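PDB 5GYR: cytochrome c' from Allochromatium vinosum, which carries a covalently bound, high-spin heme c without a sixth ligand and is classed as an electron-transfer protein, though its exact function is not known. Local coordinates for residues Ala56-Gly61 / Glu76-Met81. Residues are numbered along the deposited sequence; the frame is centred on the assembly and turned at random.
Sequences ALYGPG and EFFQNM
Tyr58 is the residue of 56-61 that Phe77, Phe78 and Met81 all touch. The aromatic contacts come first. Phe77 sets CE2 over the middle of one face of the Tyr58 ring, 3.4 Å above its plane; its CB already points toward 56-61, and CG, anti to the backbone N (chi1 -176°), carries the ring on to the tyrosine. The two side chains cross at about a right angle, and their rings are oblique, centroids 4.5 Å apart and planes at 48°. Phe78 makes a looser, offset edge-to-face pair, the edge of Tyr58 turned toward its face with centroids 5.9 Å apart. Tyr58 O sits at the rim of the Phe78 ring, near its plane, 3.4 Å from CE1. The apolar packing on Tyr58 CB comes chiefly from the thioether end of Met81, whose chain bends at chi3 (69°) and brings CE to 3.7 Å from that carbon. No hydrogen bond joins the segments; the tyrosine hydroxyl pairs instead with that of Tyr16. Within 76-81 the turn is tied by Asn80, whose ND2 and N both reach Phe77 O from the same face of its carbonyl plane, ND2 at 3.1 Å. Were Tyr58 reduced to an alanine, Phe77 CE2 would probably lose the ring face it rests on, and the Tyr16 hydroxyl its partner. Heme c touches both Tyr58 and Phe77: this buried aromatic cluster lines the heme c pocket, with Tyr58 next to the heme-binding Arg12.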
loop_
_atom_site.group_PDB
_atom_site.type_symbol
_atom_site.label_atom_id
_atom_site.label_comp_id
_atom_site.label_asym_id
_atom_site.label_seq_id
_atom_site.Cartn_x
_atom_site.Cartn_y
_atom_site.Cartn_z
ATOM N N ALA A 56 -6.441 -2.101 -2.834
ATOM C CA ALA A 56 -6.638 -1.887 -4.259
ATOM C C ALA A 56 -7.834 -0.996 -4.571
ATOM O O ALA A 56 -7.973 -0.528 -5.698
ATOM C CB ALA A 56 -6.778 -3.219 -4.970
ATOM N N LEU A 57 -8.664 -0.750 -3.560
ATOM C CA LEU A 57 -9.854 0.075 -3.689
ATOM C C LEU A 57 -9.621 1.504 -3.206
ATOM O O LEU A 57 -10.561 2.294 -3.122
ATOM C CB LEU A 57 -11.007 -0.553 -2.906
ATOM C CG LEU A 57 -11.356 -1.979 -3.313
ATOM C CD1 LEU A 57 -12.354 -2.590 -2.348
ATOM C CD2 LEU A 57 -11.885 -2.014 -4.739
ATOM N N TYR A 58 -8.373 1.826 -2.880
ATOM C CA TYR A 58 -8.003 3.154 -2.405
ATOM C C TYR A 58 -7.085 3.833 -3.410
ATOM O O TYR A 58 -6.026 4.359 -3.064
ATOM C CB TYR A 58 -7.366 3.078 -1.009
ATOM C CG TYR A 58 -8.375 2.905 0.105
ATOM C CD1 TYR A 58 -9.039 4.011 0.630
ATOM C CD2 TYR A 58 -8.707 1.644 0.596
ATOM C CE1 TYR A 58 -9.951 3.874 1.646
ATOM C CE2 TYR A 58 -9.642 1.501 1.608
ATOM C CZ TYR A 58 -10.265 2.622 2.128
ATOM O OH TYR A 58 -11.201 2.490 3.125
ATOM N N GLY A 59 -7.497 3.799 -4.675
ATOM C CA GLY A 59 -6.720 4.359 -5.789
ATOM C C GLY A 59 -6.769 5.880 -5.804
ATOM O O GLY A 59 -7.500 6.465 -5.035
ATOM N N PRO A 60 -5.982 6.529 -6.682
ATOM C CA PRO A 60 -5.681 7.981 -6.610
ATOM C C PRO A 60 -6.851 9.002 -6.728
ATOM O O PRO A 60 -6.742 10.149 -6.247
ATOM C CB PRO A 60 -4.642 8.198 -7.740
ATOM C CG PRO A 60 -4.498 6.902 -8.454
ATOM C CD PRO A 60 -5.098 5.812 -7.619
ATOM N N GLY A 61 -7.957 8.600 -7.353
ATOM C CA GLY A 61 -9.112 9.494 -7.507
ATOM C C GLY A 61 -10.176 9.337 -6.438
ATOM O O GLY A 61 -11.275 9.879 -6.578
ATOM N N GLU A 76 -5.397 11.512 5.379
ATOM C CA GLU A 76 -4.289 10.912 6.134
ATOM C C GLU A 76 -4.154 9.418 5.926
ATOM O O GLU A 76 -3.091 8.852 6.152
ATOM C CB GLU A 76 -4.458 11.162 7.639
ATOM C CG GLU A 76 -4.241 12.605 8.074
ATOM C CD GLU A 76 -5.466 13.494 8.003
ATOM O OE1 GLU A 76 -6.476 13.129 7.368
ATOM O OE2 GLU A 76 -5.390 14.591 8.593
ATOM N N PHE A 77 -5.248 8.771 5.561
ATOM C CA PHE A 77 -5.259 7.330 5.391
ATOM C C PHE A 77 -4.264 6.854 4.344
ATOM O O PHE A 77 -3.518 5.888 4.574
ATOM C CB PHE A 77 -6.661 6.897 4.973
ATOM C CG PHE A 77 -6.800 5.402 4.854
ATOM C CD1 PHE A 77 -6.789 4.594 5.991
ATOM C CD2 PHE A 77 -6.908 4.806 3.618
ATOM C CE1 PHE A 77 -6.898 3.216 5.887
ATOM C CE2 PHE A 77 -7.026 3.433 3.507
ATOM C CZ PHE A 77 -7.020 2.637 4.641
ATOM N N PHE A 78 -4.226 7.562 3.220
ATOM C CA PHE A 78 -3.490 7.122 2.042
ATOM C C PHE A 78 -1.974 6.993 2.228
ATOM O O PHE A 78 -1.328 6.153 1.604
ATOM C CB PHE A 78 -3.794 8.047 0.877
ATOM C CG PHE A 78 -5.205 7.959 0.415
ATOM C CD1 PHE A 78 -5.565 7.025 -0.547
ATOM C CD2 PHE A 78 -6.188 8.759 0.961
ATOM C CE1 PHE A 78 -6.882 6.931 -0.965
ATOM C CE2 PHE A 78 -7.511 8.660 0.545
ATOM C CZ PHE A 78 -7.850 7.751 -0.427
ATOM N N GLN A 79 -1.402 7.795 3.104
ATOM C CA GLN A 79 0.064 7.774 3.259
ATOM C C GLN A 79 0.579 6.495 3.921
ATOM O O GLN A 79 1.777 6.217 3.919
ATOM C CB GLN A 79 0.554 8.998 4.037
ATOM C CG GLN A 79 0.070 9.055 5.461
ATOM C CD GLN A 79 0.416 10.371 6.112
ATOM O OE1 GLN A 79 1.529 10.866 5.972
ATOM N NE2 GLN A 79 -0.528 10.942 6.829
ATOM N N ASN A 80 -0.339 5.730 4.501
ATOM C CA ASN A 80 0.028 4.435 5.097
ATOM C C ASN A 80 0.112 3.259 4.131
ATOM O O ASN A 80 0.408 2.135 4.564
ATOM C CB ASN A 80 -0.933 4.046 6.205
ATOM C CG ASN A 80 -0.982 5.071 7.298
ATOM O OD1 ASN A 80 -0.118 5.097 8.161
ATOM N ND2 ASN A 80 -1.958 5.975 7.228
ATOM N N MET A 81 -0.217 3.497 2.863
ATOM C CA MET A 81 -0.138 2.507 1.800
ATOM C C MET A 81 1.244 2.369 1.203
ATOM O O MET A 81 1.998 3.342 1.097
ATOM C CB MET A 81 -1.175 2.813 0.705
ATOM C CG MET A 81 -2.595 2.772 1.263
ATOM S SD MET A 81 -3.793 3.531 0.192
ATOM C CE MET A 81 -3.755 2.322 -1.140
#